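Long-range contact in Myo-inositol phosphohydrolase (Mitsuokella multacida, PDB 4WU3), which probably removes phosphate groups from inositol phosphates such as phytate, as a phosphatase of the protein-tyrosine-phosphatase-like family: residues A[605-609]-A[621-625]. The protein carries 2 engineered substitutions. Numbering follows the deposited sequence.
Sequences KFYQY and SWSQW
Y609 of helix 593-613 reaches between W622 and W625 of the short C-terminal helix 622-626, and with F606 these residues form an aromatic cluster. Three edge-to-face pairs run through it. F606 turns its edge to the face of W622 (planes at 61°); W622 gives its edge to the face of Y609 in an offset pair, and Y609 its edge to the face of W625. Two CH-pi contacts accompany them: Y609 CB lies 3.8 Å from the centroid of the W625 six-membered ring, and W622 CA sits above the Y609 ring. CG of W625, anti to the backbone N (chi1 -173°), puts the indole over Y609 CB, with Q608 CG at its edge, 3.7 Å from W625 CZ2. F606 and W622 also touch I520 of helix 517-529. Among polar groups, the buried Y609 OH bonds to T620 O and W625 NE1 to E612. S621, the N-cap, forms a capping box with Q624: Q624 N donates to S621 OG (3.1 Å), S621 N weakly to Q624 OE1. Replacing W625 by alanine would probably leave a gap beside Y609 CB and CD1 and take one donor from E612. Ring and CH contacts thus join the two segments, while T620 and E612 outside them satisfy Y609 OH and W625 NE1.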
ATOM      1  N   LYS A 605      12.206 -33.684  15.719  1.00 16.00           N
ATOM      2  CA  LYS A 605      12.379 -33.364  17.124  1.00 16.57           C
ATOM      3  C   LYS A 605      11.673 -34.421  17.956  1.00 15.90           C
ATOM      4  O   LYS A 605      12.251 -34.986  18.892  1.00 15.00           O
ATOM      5  CB  LYS A 605      11.875 -31.962  17.447  1.00 18.70           C
ATOM      6  CG  LYS A 605      12.855 -30.880  17.014  1.00 23.36           C
ATOM      7  CD  LYS A 605      12.605 -29.548  17.702  1.00 27.66           C
ATOM      8  CE  LYS A 605      13.761 -28.591  17.445  1.00 37.54           C
ATOM      9  NZ  LYS A 605      13.554 -27.249  18.059  1.00 40.12           N
ATOM     10  N   PHE A 606      10.436 -34.728  17.597  1.00 13.87           N
ATOM     11  CA  PHE A 606       9.672 -35.672  18.388  1.00 14.00           C
ATOM     12  C   PHE A 606      10.346 -37.042  18.406  1.00 13.80           C
ATOM     13  O   PHE A 606      10.296 -37.737  19.405  1.00 12.08           O
ATOM     14  CB  PHE A 606       8.238 -35.790  17.889  1.00 12.93           C
ATOM     15  CG  PHE A 606       7.399 -36.675  18.738  1.00 12.33           C
ATOM     16  CD1 PHE A 606       6.774 -36.171  19.858  1.00 11.49           C
ATOM     17  CD2 PHE A 606       7.266 -38.023  18.441  1.00 12.37           C
ATOM     18  CE1 PHE A 606       6.009 -36.986  20.652  1.00 12.06           C
ATOM     19  CE2 PHE A 606       6.501 -38.846  19.237  1.00 11.82           C
ATOM     20  CZ  PHE A 606       5.873 -38.325  20.344  1.00 12.01           C
ATOM     21  N   TYR A 607      10.978 -37.425  17.305  1.00 15.31           N
ATOM     22  CA  TYR A 607      11.751 -38.661  17.272  1.00 16.53           C
ATOM     23  C   TYR A 607      12.847 -38.625  18.332  1.00 20.53           C
ATOM     24  O   TYR A 607      13.035 -39.595  19.082  1.00 20.88           O
ATOM     25  CB  TYR A 607      12.364 -38.876  15.896  1.00 17.10           C
ATOM     26  CG  TYR A 607      13.166 -40.146  15.797  1.00 20.51           C
ATOM     27  CD1 TYR A 607      12.548 -41.359  15.517  1.00 23.18           C
ATOM     28  CD2 TYR A 607      14.536 -40.140  16.011  1.00 25.88           C
ATOM     29  CE1 TYR A 607      13.274 -42.533  15.440  1.00 26.10           C
ATOM     30  CE2 TYR A 607      15.274 -41.307  15.932  1.00 32.84           C
ATOM     31  CZ  TYR A 607      14.638 -42.501  15.647  1.00 32.72           C
ATOM     32  OH  TYR A 607      15.372 -43.662  15.575  1.00 42.18           O
ATOM     33  N   GLN A 608      13.554 -37.498  18.417  1.00 22.34           N
ATOM     34  CA  GLN A 608      14.599 -37.337  19.429  1.00 26.83           C
ATOM     35  C   GLN A 608      14.017 -37.441  20.838  1.00 23.64           C
ATOM     36  O   GLN A 608      14.612 -38.054  21.734  1.00 21.20           O
ATOM     37  CB  GLN A 608      15.325 -35.992  19.288  1.00 27.78           C
ATOM     38  CG  GLN A 608      16.380 -35.794  20.373  1.00 33.17           C
ATOM     39  CD  GLN A 608      17.152 -34.493  20.264  1.00 37.77           C
ATOM     40  OE1 GLN A 608      16.939 -33.702  19.351  1.00 37.10           O
ATOM     41  NE2 GLN A 608      18.054 -34.268  21.218  1.00 36.89           N
ATOM     42  N   TYR A 609      12.865 -36.812  21.036  1.00 19.32           N
ATOM     43  CA  TYR A 609      12.213 -36.829  22.331  1.00 20.03           C
ATOM     44  C   TYR A 609      11.960 -38.272  22.769  1.00 19.74           C
ATOM     45  O   TYR A 609      12.158 -38.626  23.927  1.00 22.67           O
ATOM     46  CB  TYR A 609      10.901 -36.041  22.273  1.00 18.63           C
ATOM     47  CG  TYR A 609       9.957 -36.343  23.413  1.00 19.90           C
ATOM     48  CD1 TYR A 609      10.185 -35.831  24.682  1.00 19.19           C
ATOM     49  CD2 TYR A 609       8.826 -37.134  23.220  1.00 20.41           C
ATOM     50  CE1 TYR A 609       9.326 -36.106  25.730  1.00 19.36           C
ATOM     51  CE2 TYR A 609       7.962 -37.406  24.268  1.00 19.79           C
ATOM     52  CZ  TYR A 609       8.227 -36.890  25.521  1.00 17.73           C
ATOM     53  OH  TYR A 609       7.389 -37.140  26.578  1.00 19.69           O
ATOM     54  N   SER A 621       7.425 -34.698  30.115  1.00 21.81           N
ATOM     55  CA  SER A 621       6.480 -34.406  29.047  1.00 21.73           C
ATOM     56  C   SER A 621       7.165 -33.771  27.844  1.00 20.28           C
ATOM     57  O   SER A 621       8.284 -33.269  27.939  1.00 20.67           O
ATOM     58  CB  SER A 621       5.376 -33.486  29.553  1.00 21.98           C
ATOM     59  OG  SER A 621       5.875 -32.177  29.762  1.00 24.48           O
ATOM     60  N   TRP A 622       6.461 -33.793  26.716  1.00 18.98           N
ATOM     61  CA  TRP A 622       6.923 -33.178  25.473  1.00 17.54           C
ATOM     62  C   TRP A 622       7.093 -31.671  25.632  1.00 18.08           C
ATOM     63  O   TRP A 622       8.073 -31.105  25.159  1.00 15.56           O
ATOM     64  CB  TRP A 622       5.925 -33.501  24.361  1.00 16.70           C
ATOM     65  CG  TRP A 622       6.040 -32.721  23.073  1.00 15.27           C
ATOM     66  CD1 TRP A 622       5.125 -31.849  22.586  1.00 14.70           C
ATOM     67  CD2 TRP A 622       7.083 -32.794  22.092  1.00 13.53           C
ATOM     68  NE1 TRP A 622       5.530 -31.361  21.377  1.00 14.30           N
ATOM     69  CE2 TRP A 622       6.730 -31.923  21.048  1.00 13.10           C
ATOM     70  CE3 TRP A 622       8.281 -33.505  22.000  1.00 13.53           C
ATOM     71  CZ2 TRP A 622       7.528 -31.734  19.927  1.00 13.01           C
ATOM     72  CZ3 TRP A 622       9.079 -33.317  20.889  1.00 13.35           C
ATOM     73  CH2 TRP A 622       8.697 -32.442  19.859  1.00 13.48           C
ATOM     74  N   SER A 623       6.148 -31.033  26.313  1.00 18.70           N
ATOM     75  CA  SER A 623       6.216 -29.596  26.548  1.00 22.96           C
ATOM     76  C   SER A 623       7.423 -29.223  27.410  1.00 25.62           C
ATOM     77  O   SER A 623       8.149 -28.289  27.086  1.00 30.93           O
ATOM     78  CB  SER A 623       4.925 -29.103  27.199  1.00 23.12           C
ATOM     79  OG  SER A 623       3.880 -29.083  26.240  1.00 26.78           O
ATOM     80  N   GLN A 624       7.627 -29.945  28.508  1.00 27.87           N
ATOM     81  CA  GLN A 624       8.777 -29.710  29.385  1.00 33.75           C
ATOM     82  C   GLN A 624      10.092 -29.951  28.627  1.00 32.53           C
ATOM     83  O   GLN A 624      11.026 -29.161  28.721  1.00 31.23           O
ATOM     84  CB  GLN A 624       8.696 -30.600  30.633  1.00 39.10           C
ATOM     85  CG  GLN A 624       7.541 -30.268  31.578  1.00 47.79           C
ATOM     86  CD  GLN A 624       7.293 -31.356  32.613  1.00 57.11           C
ATOM     87  OE1 GLN A 624       7.902 -32.423  32.563  1.00 47.16           O
ATOM     88  NE2 GLN A 624       6.380 -31.094  33.552  1.00 70.56           N
ATOM     89  N   TRP A 625      10.147 -31.031  27.854  1.00 31.35           N
ATOM     90  CA  TRP A 625      11.327 -31.345  27.058  1.00 26.27           C
ATOM     91  C   TRP A 625      11.646 -30.221  26.071  1.00 30.08           C
ATOM     92  O   TRP A 625      12.786 -29.776  25.976  1.00 31.84           O
ATOM     93  CB  TRP A 625      11.122 -32.661  26.304  1.00 25.63           C
ATOM     94  CG  TRP A 625      12.355 -33.161  25.576  1.00 22.79           C
ATOM     95  CD1 TRP A 625      13.405 -33.844  26.123  1.00 22.84           C
ATOM     96  CD2 TRP A 625      12.654 -33.023  24.176  1.00 22.20           C
ATOM     97  NE1 TRP A 625      14.335 -34.145  25.150  1.00 21.86           N
ATOM     98  CE2 TRP A 625      13.901 -33.647  23.950  1.00 20.37           C
ATOM     99  CE3 TRP A 625      11.990 -32.431  23.094  1.00 21.90           C
ATOM    100  CZ2 TRP A 625      14.500 -33.688  22.690  1.00 22.57           C
ATOM    101  CZ3 TRP A 625      12.583 -32.473  21.842  1.00 20.73           C
ATOM    102  CH2 TRP A 625      13.824 -33.100  21.649  1.00 22.82           C
TER